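Local coordinates for protein Myo-inositol dehydrogenase (PDB 3EUW) that probably catalyses the NAD+-dependent oxidation of myo-inositol, as a tetrameric member of the Gfo/Idh/MocA oxidoreductase family, at residues Pro158-Ile164 and Glu203-Phe207; Ile189-Thr193 and Arg328-Asn333; Ser234-Asp238 and Pro273-Phe278. All blocks are in the same frame, centred on the assembly; numbering follows the deposited sequence.

How the contacts relate
Contacts 2 and 3 involve the large mixed sheet, contact 1 joins two short helices, and none touches another. Contacts 1 and 3 are the nearer neighbours, with centres 20 Å apart and nearest atoms about 8 Å apart. Contact 2 is more distant, its centre 28 Å from that of contact 1 and 32 Å from that of contact 3. Strand 189-197, which supplies one side of contact 2, leads on to helix 202-206 of contact 1. Contact 3 joins two loops, one of which enters strand 238-245 of the same mixed sheet that contact 2 extends. Contacts 2 and 3 both reach the second subunit, whereas contact 1 lies at the surface of its own chain.

Contact 1 of 3, residues Pro158-Ile164 and Glu203-Phe207; sequences PAPKDYI and EIAEF
K161 NZ meets E206 OE1 at 3.3 Å in a weak, hydrogen-bonded salt bridge, the polar link between these two short helices. Lysine suits the place because its long chain spans the gap: CG stands anti to the backbone N (chi1 -180°), and a bend at chi3 of -67° turns the outer part of the chain toward the glutamate. The two side chains cross at about a right angle. E203 adds a second negative charge nearby, with its OE2 4.7 Å from K161 NZ; too far for a direct bond, it probably adds to the negative field around the ammonium group. That carboxylate instead lies against carbon, its OE2 3.2 Å from K161 CB, while its other oxygen, OE1, is 3.5 Å from I164 CD1.

The methylene part of the lysine also serves the apolar side of the contact. K161 CG sits at the edge of the F207 ring, close to its plane and 3.6 Å from F207 CZ. The contact thus joins the first turn of helix 161-166, introduced by P160 at its N-cap position, to helix 202-206, both in the C-terminal domain of the Gfo/Idh/MocA fold. Proline is accommodated before the helix because no N-H is needed there for the helical bonding, while its carbonyl oxygen accepts from I164 N.

One turn on, I164 spreads its two branches over different partners. Its CG2 approaches the phenylalanine ring obliquely, 3.5 Å from F207 CD2, and CD1 lies against the E203 carboxylate in one direction and approaches I204 CG1 in another. I204, buried among D209, D211 and R231, carries its CD1 to P158 CG at 4.1 Å, where the compact proline ring, itself resting on F200, meets it crosswise.

Contact 2 of 3, residues Ile189-Thr193 and Arg328-Asn333; sequences IVEVT and RTVTLN
V192 and V330 pair through both of their backbone polar groups. V330 N donates to V192 O at 2.7 Å with an N-H...O angle of 164°, and V192 N returns a bond to V330 O at 2.8 Å. A third backbone bond, from L332 N to V190 O at 3.0 Å, carries the antiparallel register onward, while E191 and T331 form the neighbouring non-hydrogen-bonded pair.

T193 OG1 and T329 OG1 share a hydrogen bond of 2.9 Å in which either may donate. In both threonines the hydroxyl lies anti to the carbonyl carbon (chi1 -51° and -62°), which brings the two oxygens together as the side chains cross. The methyl CG2 of T329 sits close to T193 OG1 and also packs on E191 CB at 3.7 Å, so the branched residue offers both a polar and an apolar arm. E191 runs beside T331 in the same direction, but its carboxylate is committed to a salt bridge with R218.

On the face carrying V192 and V330, the apolar residues turn toward helix 307-326. L332 suits the end of the segment because its fork spans several partners: CD1 lies 3.2 Å from I189 O and 3.9 Å from I189 CG2, and CD2 lies 4.2 Å from V192 CG2. Behind them L316 backs L332, and A319 and C320 back V192.

T329 also bonds to the second subunit through its backbone, and T193 packs on T193 of that subunit. On the far side of strand 189-197, V190 and E191 both face R218 of strand 212-219. This is a classic beta bulge, one strand in from strand 330-331, the outermost strand within this chain of the mixed sheet in the C-terminal domain.

Contact 3 of 3, residues Ser234-Asp238 and Pro273-Phe278; sequences SYGYD and PIFNFF
I274 reaches across to the 234-238 loop along its CG1 branch. CB lies 4.1 Å from Y235 O, and CG1, set between the backbone N and the carbonyl carbon (chi1 66°), lies 3.3 Å from Y235 O and 3.7 Å from G236 CA. At the tip, CD1 meets Y237 O at 3.3 Å and comes to the edge of the Y235 ring, near its plane, alongside a tyrosine that points the same way. The CG1-CD1 arm is long enough to reach the backbone of Y237, while the CG2 branch stays at the base. Glycine suits 236, where the backbone angles (phi 130°, psi -158°) and the closeness of I274 CG1 favour a residue without a side chain.

Backbone bonds flank the isoleucine: I274 N donates to Y235 O at 3.0 Å, a bent bond, and Y237 N donates to F275 O at 2.8 Å. A water bridges F275 O and Y237 O, donating to both. These irregular segments join the loop entering strand 238-245 of the large C-terminal-domain sheet to the connection before helix 278-281, next to subunit interfaces: Y235 packs on N264 of the third subunit and M249 of the second.

Y237 CE2 rests on F278 CB at 3.5 Å, the ring approached obliquely. Y235 OH donates to D238 OD2 at 2.6 Å from above the carboxylate plane, while R154 and R240 form salt bridges with D238, and R154 NH1 also bonds to Y235 OH.

Contact 1 of 3, residues Pro158-Ile164 and Glu203-Phe207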
loop_
_atom_site.group_PDB
_atom_site.type_symbol
_atom_site.label_atom_id
_atom_site.label_comp_id
_atom_site.label_asym_id
_atom_site.label_seq_id
_atom_site.Cartn_x
_atom_site.Cartn_y
_atom_site.Cartn_z
ATOM N N PRO A 158 21.969 14.804 -10.858
ATOM C CA PRO A 158 22.548 16.143 -10.718
ATOM C C PRO A 158 22.179 17.003 -11.927
ATOM O O PRO A 158 22.011 16.493 -13.036
ATOM C CB PRO A 158 24.054 15.869 -10.674
ATOM C CG PRO A 158 24.136 14.480 -10.099
ATOM C CD PRO A 158 23.016 13.770 -10.811
ATOM N N ALA A 159 22.046 18.306 -11.713
ATOM C CA ALA A 159 21.728 19.217 -12.806
ATOM C C ALA A 159 22.968 19.302 -13.709
ATOM O O ALA A 159 24.004 18.696 -13.412
ATOM C CB ALA A 159 21.379 20.594 -12.245
ATOM N N PRO A 160 22.876 20.035 -14.829
ATOM C CA PRO A 160 24.043 20.140 -15.712
ATOM C C PRO A 160 25.164 20.919 -15.032
ATOM O O PRO A 160 24.912 21.761 -14.172
ATOM C CB PRO A 160 23.486 20.864 -16.935
ATOM C CG PRO A 160 22.049 20.438 -16.947
ATOM C CD PRO A 160 21.669 20.556 -15.492
ATOM N N LYS A 161 26.402 20.641 -15.416
ATOM C CA LYS A 161 27.552 21.310 -14.817
ATOM C C LYS A 161 27.411 22.830 -14.673
ATOM O O LYS A 161 27.570 23.364 -13.572
ATOM C CB LYS A 161 28.819 20.963 -15.607
ATOM C CG LYS A 161 30.094 21.603 -15.065
ATOM C CD LYS A 161 31.350 21.043 -15.725
ATOM C CE LYS A 161 31.565 19.580 -15.341
ATOM N NZ LYS A 161 32.909 19.067 -15.750
ATOM N N ASP A 162 27.106 23.531 -15.764
ATOM C CA ASP A 162 26.969 24.987 -15.703
ATOM C C ASP A 162 25.970 25.450 -14.640
ATOM O O ASP A 162 26.129 26.522 -14.056
ATOM C CB ASP A 162 26.559 25.554 -17.067
ATOM C CG ASP A 162 27.530 25.174 -18.176
ATOM O OD1 ASP A 162 28.751 25.087 -17.903
ATOM O OD2 ASP A 162 27.073 24.973 -19.323
ATOM N N TYR A 163 24.935 24.650 -14.394
ATOM C CA TYR A 163 23.945 25.010 -13.387
ATOM C C TYR A 163 24.554 24.800 -12.005
ATOM O O TYR A 163 24.448 25.653 -11.134
ATOM C CB TYR A 163 22.679 24.161 -13.520
ATOM C CG TYR A 163 21.596 24.584 -12.554
ATOM C CD1 TYR A 163 20.734 25.642 -12.857
ATOM C CD2 TYR A 163 21.470 23.970 -11.307
ATOM C CE1 TYR A 163 19.777 26.075 -11.941
ATOM C CE2 TYR A 163 20.523 24.394 -10.385
ATOM C CZ TYR A 163 19.680 25.444 -10.706
ATOM O OH TYR A 163 18.741 25.855 -9.792
ATOM N N ILE A 164 25.201 23.658 -11.813
ATOM C CA ILE A 164 25.838 23.355 -10.542
ATOM C C ILE A 164 26.827 24.459 -10.181
ATOM O O ILE A 164 26.852 24.934 -9.047
ATOM C CB ILE A 164 26.597 22.013 -10.602
ATOM C CG1 ILE A 164 25.619 20.879 -10.907
ATOM C CG2 ILE A 164 27.306 21.750 -9.281
ATOM C CD1 ILE A 164 26.284 19.529 -11.105
ATOM N N GLU A 203 31.595 15.211 -10.329
ATOM C CA GLU A 203 31.222 16.554 -10.744
ATOM C C GLU A 203 30.866 17.463 -9.563
ATOM O O GLU A 203 31.358 18.591 -9.472
ATOM C CB GLU A 203 30.039 16.445 -11.696
ATOM C CG GLU A 203 29.514 17.740 -12.233
ATOM C CD GLU A 203 28.423 17.500 -13.254
ATOM O OE1 GLU A 203 27.479 16.737 -12.942
ATOM O OE2 GLU A 203 28.517 18.069 -14.366
ATOM N N ILE A 204 30.008 16.982 -8.667
ATOM C CA ILE A 204 29.617 17.775 -7.500
ATOM C C ILE A 204 30.826 17.985 -6.581
ATOM O O ILE A 204 31.006 19.060 -6.016
ATOM C CB ILE A 204 28.448 17.093 -6.729
ATOM C CG1 ILE A 204 27.170 17.185 -7.573
ATOM C CG2 ILE A 204 28.245 17.737 -5.344
ATOM C CD1 ILE A 204 26.005 16.415 -6.994
ATOM N N ALA A 205 31.656 16.960 -6.448
ATOM C CA ALA A 205 32.860 17.044 -5.629
ATOM C C ALA A 205 33.830 18.071 -6.250
ATOM O O ALA A 205 34.577 18.758 -5.552
ATOM C CB ALA A 205 33.525 15.662 -5.539
ATOM N N GLU A 206 33.807 18.166 -7.573
ATOM C CA GLU A 206 34.661 19.102 -8.295
ATOM C C GLU A 206 34.365 20.559 -7.906
ATOM O O GLU A 206 35.256 21.409 -7.903
ATOM C CB GLU A 206 34.460 18.893 -9.805
ATOM C CG GLU A 206 34.861 20.070 -10.691
ATOM C CD GLU A 206 34.621 19.812 -12.183
ATOM O OE1 GLU A 206 33.538 19.304 -12.544
ATOM O OE2 GLU A 206 35.513 20.135 -13.000
ATOM N N PHE A 207 33.109 20.839 -7.578
ATOM C CA PHE A 207 32.692 22.182 -7.199
ATOM C C PHE A 207 32.665 22.414 -5.690
ATOM O O PHE A 207 32.082 23.392 -5.226
ATOM C CB PHE A 207 31.303 22.471 -7.764
ATOM C CG PHE A 207 31.288 22.696 -9.241
ATOM C CD1 PHE A 207 31.896 23.824 -9.793
ATOM C CD2 PHE A 207 30.679 21.780 -10.087
ATOM C CE1 PHE A 207 31.894 24.031 -11.170
ATOM C CE2 PHE A 207 30.672 21.979 -11.464
ATOM C CZ PHE A 207 31.279 23.103 -12.008
#

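Contact 2 of 3, residues Ile189-Thr193 and Arg328-Asn333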
loop_
_atom_site.group_PDB
_atom_site.type_symbol
_atom_site.label_atom_id
_atom_site.label_comp_id
_atom_site.label_asym_id
_atom_site.label_seq_id
_atom_site.Cartn_x
_atom_site.Cartn_y
_atom_site.Cartn_z
ATOM N N ILE A 189 12.572 28.533 14.197
ATOM C CA ILE A 189 13.699 27.616 14.289
ATOM C C ILE A 189 14.795 28.324 15.089
ATOM O O ILE A 189 15.098 29.490 14.837
ATOM C CB ILE A 189 14.240 27.258 12.893
ATOM C CG1 ILE A 189 13.118 26.673 12.023
ATOM C CG2 ILE A 189 15.417 26.299 13.022
ATOM C CD1 ILE A 189 12.500 25.393 12.541
ATOM N N VAL A 190 15.386 27.632 16.054
ATOM C CA VAL A 190 16.424 28.247 16.859
ATOM C C VAL A 190 17.828 27.710 16.596
ATOM O O VAL A 190 18.792 28.468 16.667
ATOM C CB VAL A 190 16.101 28.133 18.372
ATOM C CG1 VAL A 190 14.828 28.887 18.681
ATOM C CG2 VAL A 190 15.947 26.682 18.779
ATOM N N GLU A 191 17.945 26.419 16.285
ATOM C CA GLU A 191 19.253 25.815 16.019
ATOM C C GLU A 191 19.299 25.037 14.709
ATOM O O GLU A 191 18.285 24.500 14.252
ATOM C CB GLU A 191 19.669 24.887 17.167
ATOM C CG GLU A 191 19.698 25.556 18.544
ATOM C CD GLU A 191 20.341 24.688 19.616
ATOM O OE1 GLU A 191 20.215 23.447 19.546
ATOM O OE2 GLU A 191 20.964 25.251 20.541
ATOM N N VAL A 192 20.490 24.966 14.127
ATOM C CA VAL A 192 20.681 24.270 12.874
ATOM C C VAL A 192 21.895 23.351 12.886
ATOM O O VAL A 192 22.997 23.763 13.237
ATOM C CB VAL A 192 20.839 25.274 11.721
ATOM C CG1 VAL A 192 21.184 24.553 10.434
ATOM C CG2 VAL A 192 19.545 26.062 11.552
ATOM N N THR A 193 21.676 22.098 12.501
ATOM C CA THR A 193 22.751 21.114 12.441
ATOM C C THR A 193 22.720 20.464 11.062
ATOM O O THR A 193 21.661 20.066 10.587
ATOM C CB THR A 193 22.578 20.040 13.521
ATOM O OG1 THR A 193 22.381 20.679 14.785
ATOM C CG2 THR A 193 23.814 19.171 13.620
ATOM N N ARG A 328 29.505 21.400 13.939
ATOM C CA ARG A 328 28.820 21.808 15.155
ATOM C C ARG A 328 27.457 22.426 14.862
ATOM O O ARG A 328 27.178 22.859 13.744
ATOM C CB ARG A 328 29.667 22.806 15.943
ATOM C CG ARG A 328 29.523 24.233 15.462
ATOM C CD ARG A 328 30.418 25.190 16.229
ATOM N NE ARG A 328 29.957 26.556 16.026
ATOM C CZ ARG A 328 29.086 27.180 16.810
ATOM N NH1 ARG A 328 28.575 26.575 17.874
ATOM N NH2 ARG A 328 28.705 28.410 16.517
ATOM N N THR A 329 26.612 22.464 15.880
ATOM C CA THR A 329 25.291 23.040 15.741
ATOM C C THR A 329 25.437 24.562 15.693
ATOM O O THR A 329 26.343 25.127 16.316
ATOM C CB THR A 329 24.394 22.610 16.918
ATOM O OG1 THR A 329 24.241 21.185 16.898
ATOM C CG2 THR A 329 23.028 23.256 16.825
ATOM N N VAL A 330 24.564 25.217 14.935
ATOM C CA VAL A 330 24.587 26.669 14.794
ATOM C C VAL A 330 23.341 27.304 15.417
ATOM O O VAL A 330 22.217 26.935 15.084
ATOM C CB VAL A 330 24.665 27.087 13.287
ATOM C CG1 VAL A 330 24.504 28.603 13.139
ATOM C CG2 VAL A 330 25.993 26.656 12.690
ATOM N N THR A 331 23.549 28.248 16.328
ATOM C CA THR A 331 22.445 28.957 16.979
ATOM C C THR A 331 22.125 30.203 16.156
ATOM O O THR A 331 22.956 31.094 16.005
ATOM C CB THR A 331 22.819 29.382 18.415
ATOM O OG1 THR A 331 23.024 28.216 19.220
ATOM C CG2 THR A 331 21.708 30.217 19.029
ATOM N N LEU A 332 20.916 30.252 15.617
ATOM C CA LEU A 332 20.479 31.364 14.784
ATOM C C LEU A 332 20.466 32.727 15.464
ATOM O O LEU A 332 20.893 33.719 14.877
ATOM C CB LEU A 332 19.094 31.061 14.227
ATOM C CG LEU A 332 19.063 29.858 13.287
ATOM C CD1 LEU A 332 17.631 29.504 12.946
ATOM C CD2 LEU A 332 19.854 30.190 12.035
ATOM N N ASN A 333 19.975 32.782 16.697
ATOM C CA ASN A 333 19.918 34.048 17.419
ATOM C C ASN A 333 20.626 33.965 18.772
ATOM O O ASN A 333 20.063 33.466 19.750
ATOM C CB ASN A 333 18.460 34.476 17.618
ATOM C CG ASN A 333 17.722 34.661 16.303
ATOM O OD1 ASN A 333 18.142 35.440 15.444
ATOM N ND2 ASN A 333 16.614 33.945 16.140
#

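Contact 3 of 3, residues Ser234-Asp238 and Pro273-Phe278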
loop_
_atom_site.group_PDB
_atom_site.type_symbol
_atom_site.label_atom_id
_atom_site.label_comp_id
_atom_site.label_asym_id
_atom_site.label_seq_id
_atom_site.Cartn_x
_atom_site.Cartn_y
_atom_site.Cartn_z
ATOM N N SER A 234 17.274 6.577 -8.345
ATOM C CA SER A 234 16.947 5.689 -9.452
ATOM C C SER A 234 15.475 5.526 -9.806
ATOM O O SER A 234 15.150 5.287 -10.964
ATOM C CB SER A 234 17.573 4.309 -9.209
ATOM O OG SER A 234 17.045 3.695 -8.051
ATOM N N TYR A 235 14.584 5.684 -8.834
ATOM C CA TYR A 235 13.164 5.494 -9.097
ATOM C C TYR A 235 12.333 6.753 -9.346
ATOM O O TYR A 235 11.114 6.670 -9.463
ATOM C CB TYR A 235 12.549 4.680 -7.961
ATOM C CG TYR A 235 12.887 5.214 -6.582
ATOM C CD1 TYR A 235 12.149 6.258 -6.011
ATOM C CD2 TYR A 235 13.958 4.687 -5.858
ATOM C CE1 TYR A 235 12.473 6.769 -4.745
ATOM C CE2 TYR A 235 14.294 5.181 -4.592
ATOM C CZ TYR A 235 13.551 6.222 -4.044
ATOM O OH TYR A 235 13.905 6.709 -2.809
ATOM N N GLY A 236 12.988 7.908 -9.437
ATOM C CA GLY A 236 12.257 9.137 -9.685
ATOM C C GLY A 236 12.587 10.280 -8.746
ATOM O O GLY A 236 13.650 10.307 -8.134
ATOM N N TYR A 237 11.652 11.222 -8.634
ATOM C CA TYR A 237 11.796 12.413 -7.800
ATOM C C TYR A 237 11.159 12.169 -6.421
ATOM O O TYR A 237 9.976 12.428 -6.211
ATOM C CB TYR A 237 11.124 13.584 -8.524
ATOM C CG TYR A 237 11.301 14.955 -7.909
ATOM C CD1 TYR A 237 12.478 15.307 -7.248
ATOM C CD2 TYR A 237 10.319 15.933 -8.067
ATOM C CE1 TYR A 237 12.677 16.600 -6.767
ATOM C CE2 TYR A 237 10.507 17.231 -7.588
ATOM C CZ TYR A 237 11.687 17.556 -6.943
ATOM O OH TYR A 237 11.880 18.834 -6.486
ATOM N N ASP A 238 11.973 11.672 -5.495
ATOM C CA ASP A 238 11.532 11.320 -4.141
ATOM C C ASP A 238 11.170 12.547 -3.310
ATOM O O ASP A 238 12.033 13.348 -2.971
ATOM C CB ASP A 238 12.636 10.509 -3.453
ATOM C CG ASP A 238 12.129 9.692 -2.275
ATOM O OD1 ASP A 238 10.950 9.849 -1.891
ATOM O OD2 ASP A 238 12.921 8.895 -1.731
ATOM N N PRO A 273 7.476 3.732 -11.629
ATOM C CA PRO A 273 8.521 4.500 -10.960
ATOM C C PRO A 273 7.744 5.797 -10.688
ATOM O O PRO A 273 6.778 6.099 -11.401
ATOM C CB PRO A 273 9.567 4.686 -12.062
ATOM C CG PRO A 273 9.430 3.429 -12.864
ATOM C CD PRO A 273 7.928 3.263 -12.951
ATOM N N ILE A 274 8.130 6.560 -9.681
ATOM C CA ILE A 274 7.387 7.779 -9.393
ATOM C C ILE A 274 7.755 8.890 -10.370
ATOM O O ILE A 274 8.716 8.756 -11.120
ATOM C CB ILE A 274 7.645 8.228 -7.959
ATOM C CG1 ILE A 274 9.111 8.653 -7.789
ATOM C CG2 ILE A 274 7.306 7.074 -7.017
ATOM C CD1 ILE A 274 9.441 9.206 -6.386
ATOM N N PHE A 275 6.996 9.982 -10.376
ATOM C CA PHE A 275 7.301 11.083 -11.286
ATOM C C PHE A 275 8.775 11.477 -11.221
ATOM O O PHE A 275 9.366 11.578 -10.139
ATOM C CB PHE A 275 6.418 12.293 -11.001
ATOM C CG PHE A 275 5.052 12.195 -11.608
ATOM C CD1 PHE A 275 4.902 11.857 -12.950
ATOM C CD2 PHE A 275 3.915 12.444 -10.845
ATOM C CE1 PHE A 275 3.638 11.769 -13.522
ATOM C CE2 PHE A 275 2.649 12.361 -11.406
ATOM C CZ PHE A 275 2.508 12.022 -12.747
ATOM N N ASN A 276 9.355 11.696 -12.395
ATOM C CA ASN A 276 10.761 12.029 -12.521
ATOM C C ASN A 276 11.058 13.520 -12.614
ATOM O O ASN A 276 12.161 13.951 -12.298
ATOM C CB ASN A 276 11.337 11.346 -13.762
ATOM C CG ASN A 276 12.845 11.439 -13.823
ATOM O OD1 ASN A 276 13.548 10.654 -13.181
ATOM N ND2 ASN A 276 13.354 12.413 -14.575
ATOM N N PHE A 277 10.082 14.299 -13.060
ATOM C CA PHE A 277 10.275 15.733 -13.230
ATOM C C PHE A 277 9.431 16.564 -12.271
ATOM O O PHE A 277 8.250 16.276 -12.034
ATOM C CB PHE A 277 9.968 16.112 -14.678
ATOM C CG PHE A 277 10.798 15.363 -15.683
ATOM C CD1 PHE A 277 12.172 15.585 -15.780
ATOM C CD2 PHE A 277 10.211 14.421 -16.526
ATOM C CE1 PHE A 277 12.953 14.875 -16.708
ATOM C CE2 PHE A 277 10.982 13.707 -17.454
ATOM C CZ PHE A 277 12.354 13.937 -17.543
ATOM N N PHE A 278 10.046 17.603 -11.724
ATOM C CA PHE A 278 9.356 18.456 -10.773
ATOM C C PHE A 278 8.088 19.064 -11.359
ATOM O O PHE A 278 7.074 19.146 -10.677
ATOM C CB PHE A 278 10.305 19.545 -10.251
ATOM C CG PHE A 278 10.780 20.509 -11.305
ATOM C CD1 PHE A 278 9.998 21.603 -11.672
ATOM C CD2 PHE A 278 12.009 20.318 -11.936
ATOM C CE1 PHE A 278 10.433 22.494 -12.656
ATOM C CE2 PHE A 278 12.454 21.203 -12.921
ATOM C CZ PHE A 278 11.667 22.291 -13.282
HETATM O O HOH W 1 7.814 12.669 -7.840
#